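Local coordinates for probable hydrolase (Pseudomonas aeruginosa, PDB 7AL6), which is of uncharacterised function but adopts the alpha/beta hydrolase fold and probably acts as a hydrolase, possibly a lipolytic one, at residues I31-W36 / F96-H101. Numbering follows the deposited sequence.
Sequences IALHGW and FSLLGH
The Phe96 ring meets Ile31 at an oblique angle, its CD2 3.9 Å from Ile31 CD1, while Leu98 CD2 sits in the ring plane at its edge. That methyl reaches across the strands to Ile31 CB at 3.8 Å, knitting the three into one apolar patch. At the far end, a chi1 of 174° swings the His101 ring away from its own N, and a water that accepts from Gly35 N lies 2.8 Å from His101 ND1; His101 NE2 bonds to His263 O. His34 ND1 donates in its own ring plane to Gly35 O (2.8 Å) and NE2 pairs with Phe60 N, so both nitrogens hold the ring's rotation where strand gives way to loop. Between these ends runs a parallel ladder: Ile31 N to Ser97 O, Leu99 N to Ile31 O, Leu33 N to Leu99 O (2.8 Å) and His101 N to Leu33 O. The pairing exemplifies the central parallel strands of the alpha/beta hydrolase fold, 96-101 leading into a probable nucleophile elbow, Gly100 opening GxSxG. Helices 77-91 and 103-114 cover the face of Ile31, Leu33 and Leu98, Phe43 touches Ala32 and Leu99 on the other, and strands 53-58 and 119-125 flank the pair.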
ATOM      1  N   ILE A  31     -12.265 -25.790   1.458  1.00 22.53           N
ATOM      2  CA  ILE A  31     -11.163 -24.976   0.943  1.00 24.08           C
ATOM      3  C   ILE A  31      -9.950 -25.876   0.754  1.00 27.70           C
ATOM      4  O   ILE A  31      -9.546 -26.590   1.691  1.00 26.03           O
ATOM      5  CB  ILE A  31     -10.841 -23.797   1.881  1.00 23.42           C
ATOM      6  CG1 ILE A  31     -12.095 -22.970   2.087  1.00 22.45           C
ATOM      7  CG2 ILE A  31      -9.748 -22.897   1.260  1.00 25.20           C
ATOM      8  CD1 ILE A  31     -11.947 -21.868   3.195  1.00 27.02           C
ATOM      9  N   ALA A  32      -9.392 -25.870  -0.463  1.00 21.56           N
ATOM     10  CA  ALA A  32      -8.204 -26.640  -0.808  1.00 23.21           C
ATOM     11  C   ALA A  32      -6.970 -25.750  -0.796  1.00 24.17           C
ATOM     12  O   ALA A  32      -6.928 -24.703  -1.464  1.00 25.06           O
ATOM     13  CB  ALA A  32      -8.369 -27.306  -2.179  1.00 29.94           C
ATOM     14  N   LEU A  33      -5.953 -26.186  -0.054  1.00 21.16           N
ATOM     15  CA  LEU A  33      -4.742 -25.426   0.198  1.00 22.00           C
ATOM     16  C   LEU A  33      -3.511 -26.172  -0.338  1.00 27.14           C
ATOM     17  O   LEU A  33      -3.296 -27.352  -0.020  1.00 23.58           O
ATOM     18  CB  LEU A  33      -4.609 -25.170   1.701  1.00 23.57           C
ATOM     19  CG  LEU A  33      -5.809 -24.546   2.414  1.00 22.31           C
ATOM     20  CD1 LEU A  33      -5.422 -24.353   3.883  1.00 23.29           C
ATOM     21  CD2 LEU A  33      -6.138 -23.210   1.785  1.00 20.63           C
ATOM     22  N   HIS A  34      -2.657 -25.459  -1.103  1.00 22.47           N
ATOM     23  CA  HIS A  34      -1.551 -26.072  -1.822  1.00 20.29           C
ATOM     24  C   HIS A  34      -0.240 -25.972  -1.025  1.00 23.57           C
ATOM     25  O   HIS A  34      -0.149 -25.349   0.040  1.00 23.60           O
ATOM     26  CB  HIS A  34      -1.406 -25.448  -3.223  1.00 23.75           C
ATOM     27  CG  HIS A  34      -1.166 -23.965  -3.204  1.00 23.19           C
ATOM     28  ND1 HIS A  34       0.050 -23.424  -2.858  1.00 22.66           N
ATOM     29  CD2 HIS A  34      -1.992 -22.911  -3.460  1.00 20.06           C
ATOM     30  CE1 HIS A  34      -0.034 -22.099  -2.878  1.00 28.30           C
ATOM     31  NE2 HIS A  34      -1.263 -21.764  -3.236  1.00 20.13           N
ATOM     32  N   GLY A  35       0.802 -26.527  -1.614  1.00 24.06           N
ATOM     33  CA  GLY A  35       2.171 -26.589  -1.086  1.00 23.35           C
ATOM     34  C   GLY A  35       2.962 -25.313  -1.286  1.00 28.58           C
ATOM     35  O   GLY A  35       2.570 -24.481  -2.063  1.00 26.07           O
ATOM     36  N   TRP A  36       4.071 -25.183  -0.586  1.00 21.32           N
ATOM     37  CA  TRP A  36       4.939 -23.991  -0.672  1.00 29.81           C
ATOM     38  C   TRP A  36       5.440 -23.830  -2.121  1.00 29.66           C
ATOM     39  O   TRP A  36       5.865 -24.824  -2.676  1.00 23.83           O
ATOM     40  CB  TRP A  36       6.069 -24.173   0.323  1.00 28.79           C
ATOM     41  CG  TRP A  36       7.039 -23.050   0.443  1.00 26.72           C
ATOM     42  CD1 TRP A  36       6.817 -21.815   0.951  1.00 34.28           C
ATOM     43  CD2 TRP A  36       8.443 -23.131   0.199  1.00 32.20           C
ATOM     44  NE1 TRP A  36       7.976 -21.102   0.977  1.00 35.78           N
ATOM     45  CE2 TRP A  36       8.986 -21.876   0.499  1.00 38.05           C
ATOM     46  CE3 TRP A  36       9.278 -24.115  -0.336  1.00 42.79           C
ATOM     47  CZ2 TRP A  36      10.334 -21.597   0.324  1.00 40.12           C
ATOM     48  CZ3 TRP A  36      10.607 -23.840  -0.508  1.00 41.56           C
ATOM     49  CH2 TRP A  36      11.126 -22.596  -0.178  1.00 44.04           C
ATOM     50  N   PHE A  96     -16.693 -25.367   7.722  1.00 33.10           N
ATOM     51  CA  PHE A  96     -16.130 -25.830   6.440  1.00 29.30           C
ATOM     52  C   PHE A  96     -15.026 -26.847   6.699  1.00 27.11           C
ATOM     53  O   PHE A  96     -14.521 -26.925   7.777  1.00 28.86           O
ATOM     54  CB  PHE A  96     -15.592 -24.648   5.640  1.00 23.22           C
ATOM     55  CG  PHE A  96     -14.546 -23.841   6.355  1.00 27.63           C
ATOM     56  CD1 PHE A  96     -14.905 -22.827   7.216  1.00 25.60           C
ATOM     57  CD2 PHE A  96     -13.205 -24.085   6.158  1.00 25.33           C
ATOM     58  CE1 PHE A  96     -13.948 -22.083   7.870  1.00 26.52           C
ATOM     59  CE2 PHE A  96     -12.249 -23.335   6.809  1.00 29.89           C
ATOM     60  CZ  PHE A  96     -12.624 -22.348   7.674  1.00 25.76           C
ATOM     61  N   SER A  97     -14.666 -27.566   5.664  1.00 26.67           N
ATOM     62  CA  SER A  97     -13.612 -28.571   5.700  1.00 24.57           C
ATOM     63  C   SER A  97     -12.386 -28.053   4.971  1.00 30.04           C
ATOM     64  O   SER A  97     -12.468 -27.096   4.187  1.00 24.80           O
ATOM     65  CB  SER A  97     -14.131 -29.865   5.101  1.00 28.96           C
ATOM     66  OG  SER A  97     -15.081 -30.426   6.030  1.00 32.13           O
ATOM     67  N   LEU A  98     -11.236 -28.661   5.280  1.00 27.46           N
ATOM     68  CA  LEU A  98      -9.976 -28.353   4.614  1.00 25.20           C
ATOM     69  C   LEU A  98      -9.374 -29.569   3.915  1.00 30.02           C
ATOM     70  O   LEU A  98      -9.433 -30.704   4.405  1.00 25.42           O
ATOM     71  CB  LEU A  98      -8.978 -27.760   5.602  1.00 24.02           C
ATOM     72  CG  LEU A  98      -9.386 -26.375   6.142  1.00 26.61           C
ATOM     73  CD1 LEU A  98      -8.471 -26.034   7.286  1.00 31.22           C
ATOM     74  CD2 LEU A  98      -9.407 -25.299   5.109  1.00 31.31           C
ATOM     75  N   LEU A  99      -8.823 -29.312   2.732  1.00 24.12           N
ATOM     76  CA  LEU A  99      -8.113 -30.284   1.918  1.00 22.07           C
ATOM     77  C   LEU A  99      -6.750 -29.682   1.665  1.00 24.92           C
ATOM     78  O   LEU A  99      -6.637 -28.677   0.956  1.00 25.65           O
ATOM     79  CB  LEU A  99      -8.867 -30.547   0.624  1.00 21.92           C
ATOM     80  CG  LEU A  99      -8.087 -31.310  -0.456  1.00 27.24           C
ATOM     81  CD1 LEU A  99      -7.600 -32.694   0.001  1.00 33.26           C
ATOM     82  CD2 LEU A  99      -8.955 -31.446  -1.741  1.00 29.60           C
ATOM     83  N   GLY A 100      -5.723 -30.224   2.271  1.00 21.70           N
ATOM     84  CA  GLY A 100      -4.429 -29.574   2.257  1.00 20.47           C
ATOM     85  C   GLY A 100      -3.327 -30.484   1.768  1.00 28.67           C
ATOM     86  O   GLY A 100      -3.264 -31.653   2.144  1.00 29.46           O
ATOM     87  N   HIS A 101      -2.414 -29.910   0.975  1.00 25.61           N
ATOM     88  CA  HIS A 101      -1.241 -30.616   0.484  1.00 28.14           C
ATOM     89  C   HIS A 101       0.010 -29.969   1.056  1.00 26.24           C
ATOM     90  O   HIS A 101       0.209 -28.750   0.944  1.00 24.82           O
ATOM     91  CB  HIS A 101      -1.172 -30.651  -1.059  1.00 30.36           C
ATOM     92  CG  HIS A 101       0.103 -31.259  -1.565  1.00 30.04           C
ATOM     93  ND1 HIS A 101       1.060 -30.538  -2.241  1.00 26.46           N
ATOM     94  CD2 HIS A 101       0.597 -32.509  -1.438  1.00 25.92           C
ATOM     95  CE1 HIS A 101       2.093 -31.314  -2.504  1.00 37.66           C
ATOM     96  NE2 HIS A 101       1.834 -32.519  -2.030  1.00 29.93           N
TER
HETATM   97  O   HOH W   1       0.956 -28.278  -3.873  1.00 25.09           O